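Local structure of pyrrolidone-carboxylate peptidase (Pyrococcus furiosus, 1X10) at residues A[102-114]-A[143-155]. The protein removes N-terminal pyroglutamyl (5-oxoproline) groups from polypeptides as a homotetrameric thiol peptidase of the C15 family. The protein carries 3 engineered substitutions. Sequence-based numbering, arbitrary orientation.
Sequences PIVPGAPTAYFST and NYVMYLSLHHSAT
The Tyr111 ring lies with one face over the backbone of Leu150 and His151, while Pro108 CB sits off-centre above the opposite face. Round the rim of the Tyr147 ring, near its plane, come Val104 CG2, Ala107 CB, Pro108 O and Ala110 CA. The tyrosine rings meet obliquely, planes at 50°, with Tyr111 CD1 3.4 Å from Tyr147 CE1. The His151 ring has Val104 CG2 over one face, Thr155 OG1 off-centre over the other, and the Tyr111 hydroxyl at its edge, where Tyr111 OH and His151 ND1 share a hydrogen bond of 2.8 Å. With CG anti to the backbone N (chi1 -175°), Tyr147 reaches into the loop, and its OH donates to a lone pair of Pro108 O at 2.6 Å, in the carbonyl plane. Replacing Tyr147 with an alanine would probably leave the Pro108 carbonyl without this donor and open a gap between Ile103, Val104 and Tyr111. Ile103 CD1 packs on Tyr147 CB at 3.6 Å, and Leu150 CB meets Tyr111 CB. Met146 touches the active-site Glu79 on strand 76-83. Beside it, the aromatic cluster of Tyr111, Tyr147 and His151 joins helical segment 143-155 to strand 110-112, axes at 78°, in the alpha/beta fold.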
loop_
_atom_site.group_PDB
_atom_site.type_symbol
_atom_site.label_atom_id
_atom_site.label_comp_id
_atom_site.label_asym_id
_atom_site.label_seq_id
_atom_site.Cartn_x
_atom_site.Cartn_y
_atom_site.Cartn_z
ATOM N N PRO A 102 -14.851 -8.070 26.170
ATOM C CA PRO A 102 -16.111 -7.809 25.470
ATOM C C PRO A 102 -16.594 -6.393 25.764
ATOM O O PRO A 102 -16.208 -5.797 26.773
ATOM C CB PRO A 102 -17.048 -8.862 26.047
ATOM C CG PRO A 102 -16.557 -8.986 27.464
ATOM C CD PRO A 102 -15.050 -9.012 27.284
ATOM N N ILE A 103 -17.427 -5.852 24.880
ATOM C CA ILE A 103 -17.970 -4.512 25.091
ATOM C C ILE A 103 -19.138 -4.673 26.054
ATOM O O ILE A 103 -19.284 -3.908 27.012
ATOM C CB ILE A 103 -18.473 -3.893 23.770
ATOM C CG1 ILE A 103 -17.295 -3.692 22.812
ATOM C CG2 ILE A 103 -19.183 -2.567 24.050
ATOM C CD1 ILE A 103 -17.696 -3.182 21.437
ATOM N N VAL A 104 -19.969 -5.677 25.794
ATOM C CA VAL A 104 -21.117 -5.970 26.643
ATOM C C VAL A 104 -21.130 -7.466 26.945
ATOM O O VAL A 104 -21.544 -8.276 26.114
ATOM C CB VAL A 104 -22.451 -5.587 25.965
ATOM C CG1 VAL A 104 -23.621 -5.886 26.907
ATOM C CG2 VAL A 104 -22.445 -4.109 25.595
ATOM N N PRO A 105 -20.655 -7.855 28.139
ATOM C CA PRO A 105 -20.630 -9.272 28.508
ATOM C C PRO A 105 -21.982 -9.950 28.316
ATOM O O PRO A 105 -23.015 -9.418 28.716
ATOM C CB PRO A 105 -20.198 -9.234 29.972
ATOM C CG PRO A 105 -19.281 -8.051 30.010
ATOM C CD PRO A 105 -20.044 -7.025 29.195
ATOM N N GLY A 106 -21.972 -11.117 27.681
ATOM C CA GLY A 106 -23.208 -11.849 27.461
ATOM C C GLY A 106 -24.010 -11.436 26.240
ATOM O O GLY A 106 -24.889 -12.180 25.796
ATOM N N ALA A 107 -23.724 -10.261 25.689
ATOM C CA ALA A 107 -24.453 -9.789 24.509
ATOM C C ALA A 107 -23.956 -10.492 23.243
ATOM O O ALA A 107 -22.906 -11.125 23.252
ATOM C CB ALA A 107 -24.300 -8.273 24.371
ATOM N N PRO A 108 -24.711 -10.388 22.136
ATOM C CA PRO A 108 -24.321 -11.030 20.879
ATOM C C PRO A 108 -22.905 -10.697 20.436
ATOM O O PRO A 108 -22.415 -9.586 20.640
ATOM C CB PRO A 108 -25.367 -10.520 19.890
ATOM C CG PRO A 108 -26.585 -10.353 20.756
ATOM C CD PRO A 108 -26.006 -9.696 21.989
ATOM N N THR A 109 -22.252 -11.678 19.828
ATOM C CA THR A 109 -20.895 -11.504 19.337
ATOM C C THR A 109 -20.813 -10.345 18.346
ATOM O O THR A 109 -19.789 -9.672 18.259
ATOM C CB THR A 109 -20.403 -12.802 18.673
ATOM O OG1 THR A 109 -20.300 -13.819 19.677
ATOM C CG2 THR A 109 -19.048 -12.607 18.008
ATOM N N ALA A 110 -21.894 -10.102 17.612
ATOM C CA ALA A 110 -21.897 -9.014 16.640
ATOM C C ALA A 110 -23.296 -8.587 16.219
ATOM O O ALA A 110 -24.268 -9.313 16.426
ATOM C CB ALA A 110 -21.096 -9.418 15.404
ATOM N N TYR A 111 -23.373 -7.389 15.642
ATOM C CA TYR A 111 -24.617 -6.825 15.124
ATOM C C TYR A 111 -24.335 -6.271 13.736
ATOM O O TYR A 111 -23.321 -5.600 13.521
ATOM C CB TYR A 111 -25.123 -5.652 15.975
ATOM C CG TYR A 111 -25.756 -6.008 17.297
ATOM C CD1 TYR A 111 -25.083 -5.767 18.497
ATOM C CD2 TYR A 111 -27.042 -6.544 17.356
ATOM C CE1 TYR A 111 -25.677 -6.041 19.723
ATOM C CE2 TYR A 111 -27.648 -6.827 18.579
ATOM C CZ TYR A 111 -26.954 -6.567 19.758
ATOM O OH TYR A 111 -27.539 -6.818 20.968
ATOM N N PHE A 112 -25.230 -6.540 12.795
ATOM C CA PHE A 112 -25.087 -5.994 11.451
ATOM C C PHE A 112 -25.639 -4.573 11.507
ATOM O O PHE A 112 -26.578 -4.301 12.264
ATOM C CB PHE A 112 -25.926 -6.785 10.446
ATOM C CG PHE A 112 -25.297 -8.066 9.996
ATOM C CD1 PHE A 112 -26.039 -9.243 9.972
ATOM C CD2 PHE A 112 -23.976 -8.092 9.559
ATOM C CE1 PHE A 112 -25.477 -10.434 9.518
ATOM C CE2 PHE A 112 -23.402 -9.283 9.098
ATOM C CZ PHE A 112 -24.158 -10.454 9.080
ATOM N N SER A 113 -25.059 -3.671 10.720
ATOM C CA SER A 113 -25.546 -2.295 10.663
ATOM C C SER A 113 -26.962 -2.362 10.119
ATOM O O SER A 113 -27.263 -3.220 9.287
ATOM C CB SER A 113 -24.683 -1.457 9.711
ATOM O OG SER A 113 -25.276 -0.190 9.460
ATOM N N THR A 114 -27.837 -1.482 10.589
ATOM C CA THR A 114 -29.202 -1.480 10.099
ATOM C C THR A 114 -29.445 -0.310 9.146
ATOM O O THR A 114 -30.581 0.010 8.809
ATOM C CB THR A 114 -30.228 -1.457 11.261
ATOM O OG1 THR A 114 -29.849 -0.475 12.225
ATOM C CG2 THR A 114 -30.296 -2.827 11.928
ATOM N N ASN A 143 -15.608 1.082 16.580
ATOM C CA ASN A 143 -16.362 -0.161 16.718
ATOM C C ASN A 143 -17.132 -0.183 18.038
ATOM O O ASN A 143 -18.255 -0.682 18.114
ATOM C CB ASN A 143 -15.411 -1.360 16.666
ATOM C CG ASN A 143 -16.116 -2.670 16.908
ATOM O OD1 ASN A 143 -16.823 -3.181 16.038
ATOM N ND2 ASN A 143 -15.937 -3.223 18.108
ATOM N N TYR A 144 -16.501 0.360 19.072
ATOM C CA TYR A 144 -17.068 0.436 20.416
ATOM C C TYR A 144 -18.414 1.169 20.367
ATOM O O TYR A 144 -19.433 0.650 20.830
ATOM C CB TYR A 144 -16.073 1.179 21.315
ATOM C CG TYR A 144 -16.457 1.370 22.767
ATOM C CD1 TYR A 144 -16.438 0.305 23.672
ATOM C CD2 TYR A 144 -16.747 2.644 23.258
ATOM C CE1 TYR A 144 -16.686 0.513 25.039
ATOM C CE2 TYR A 144 -16.994 2.860 24.609
ATOM C CZ TYR A 144 -16.958 1.796 25.493
ATOM O OH TYR A 144 -17.160 2.038 26.829
ATOM N N VAL A 145 -18.424 2.367 19.792
ATOM C CA VAL A 145 -19.661 3.132 19.696
ATOM C C VAL A 145 -20.647 2.486 18.720
ATOM O O VAL A 145 -21.854 2.474 18.965
ATOM C CB VAL A 145 -19.390 4.591 19.264
ATOM C CG1 VAL A 145 -18.609 5.316 20.352
ATOM C CG2 VAL A 145 -18.620 4.613 17.962
ATOM N N MET A 146 -20.138 1.943 17.618
ATOM C CA MET A 146 -21.013 1.293 16.647
ATOM C C MET A 146 -21.780 0.147 17.306
ATOM O O MET A 146 -22.989 0.002 17.110
ATOM C CB MET A 146 -20.200 0.750 15.467
ATOM C CG MET A 146 -21.065 0.134 14.366
ATOM S SD MET A 146 -20.091 -0.669 13.069
ATOM C CE MET A 146 -21.428 -1.301 12.020
ATOM N N TYR A 147 -21.074 -0.662 18.093
ATOM C CA TYR A 147 -21.690 -1.796 18.768
ATOM C C TYR A 147 -22.716 -1.356 19.813
ATOM O O TYR A 147 -23.831 -1.878 19.858
ATOM C CB TYR A 147 -20.617 -2.671 19.439
ATOM C CG TYR A 147 -21.188 -3.929 20.058
ATOM C CD1 TYR A 147 -21.341 -5.095 19.305
ATOM C CD2 TYR A 147 -21.662 -3.927 21.372
ATOM C CE1 TYR A 147 -21.956 -6.220 19.835
ATOM C CE2 TYR A 147 -22.287 -5.050 21.913
ATOM C CZ TYR A 147 -22.434 -6.192 21.140
ATOM O OH TYR A 147 -23.088 -7.288 21.656
ATOM N N LEU A 148 -22.333 -0.406 20.658
ATOM C CA LEU A 148 -23.223 0.088 21.702
ATOM C C LEU A 148 -24.493 0.692 21.111
ATOM O O LEU A 148 -25.584 0.524 21.655
ATOM C CB LEU A 148 -22.498 1.128 22.569
ATOM C CG LEU A 148 -21.427 0.545 23.500
ATOM C CD1 LEU A 148 -20.540 1.661 24.068
ATOM C CD2 LEU A 148 -22.116 -0.224 24.621
ATOM N N SER A 149 -24.360 1.385 19.987
ATOM C CA SER A 149 -25.528 1.992 19.356
ATOM C C SER A 149 -26.472 0.904 18.850
ATOM O O SER A 149 -27.689 0.956 19.080
ATOM C CB SER A 149 -25.094 2.904 18.202
ATOM O OG SER A 149 -26.197 3.624 17.676
ATOM N N LEU A 150 -25.915 -0.093 18.171
ATOM C CA LEU A 150 -26.727 -1.185 17.645
ATOM C C LEU A 150 -27.339 -2.022 18.771
ATOM O O LEU A 150 -28.461 -2.516 18.641
ATOM C CB LEU A 150 -25.890 -2.065 16.710
ATOM C CG LEU A 150 -25.639 -1.431 15.342
ATOM C CD1 LEU A 150 -24.525 -2.162 14.617
ATOM C CD2 LEU A 150 -26.930 -1.446 14.535
ATOM N N HIS A 151 -26.605 -2.172 19.871
ATOM C CA HIS A 151 -27.097 -2.930 21.025
ATOM C C HIS A 151 -28.254 -2.158 21.661
ATOM O O HIS A 151 -29.236 -2.745 22.130
ATOM C CB HIS A 151 -25.974 -3.118 22.051
ATOM C CG HIS A 151 -26.375 -3.921 23.253
ATOM N ND1 HIS A 151 -26.751 -5.243 23.172
ATOM C CD2 HIS A 151 -26.449 -3.587 24.564
ATOM C CE1 HIS A 151 -27.039 -5.693 24.381
ATOM N NE2 HIS A 151 -26.864 -4.707 25.243
ATOM N N HIS A 152 -28.129 -0.836 21.670
ATOM C CA HIS A 152 -29.161 0.034 22.229
ATOM C C HIS A 152 -30.442 -0.133 21.413
ATOM O O HIS A 152 -31.551 -0.190 21.955
ATOM C CB HIS A 152 -28.699 1.487 22.165
ATOM C CG HIS A 152 -29.552 2.427 22.958
ATOM N ND1 HIS A 152 -29.264 2.773 24.260
ATOM C CD2 HIS A 152 -30.694 3.078 22.639
ATOM C CE1 HIS A 152 -30.192 3.601 24.709
ATOM N NE2 HIS A 152 -31.072 3.801 23.746
ATOM N N SER A 153 -30.277 -0.211 20.097
ATOM C CA SER A 153 -31.399 -0.380 19.188
ATOM C C SER A 153 -32.094 -1.718 19.438
ATOM O O SER A 153 -33.321 -1.789 19.534
ATOM C CB SER A 153 -30.908 -0.312 17.737
ATOM O OG SER A 153 -31.965 -0.554 16.821
ATOM N N ALA A 154 -31.301 -2.777 19.552
ATOM C CA ALA A 154 -31.841 -4.113 19.779
ATOM C C ALA A 154 -32.500 -4.248 21.145
ATOM O O ALA A 154 -33.475 -4.981 21.302
ATOM C CB ALA A 154 -30.729 -5.150 19.634
ATOM N N THR A 155 -31.969 -3.527 22.126
ATOM C CA THR A 155 -32.464 -3.574 23.497
ATOM C C THR A 155 -33.551 -2.563 23.861
ATOM O O THR A 155 -34.440 -2.864 24.661
ATOM C CB THR A 155 -31.286 -3.394 24.480
ATOM O OG1 THR A 155 -30.498 -4.592 24.486
ATOM C CG2 THR A 155 -31.785 -3.104 25.889
HETATM O O HOH W 1 -30.600 -1.291 14.617
#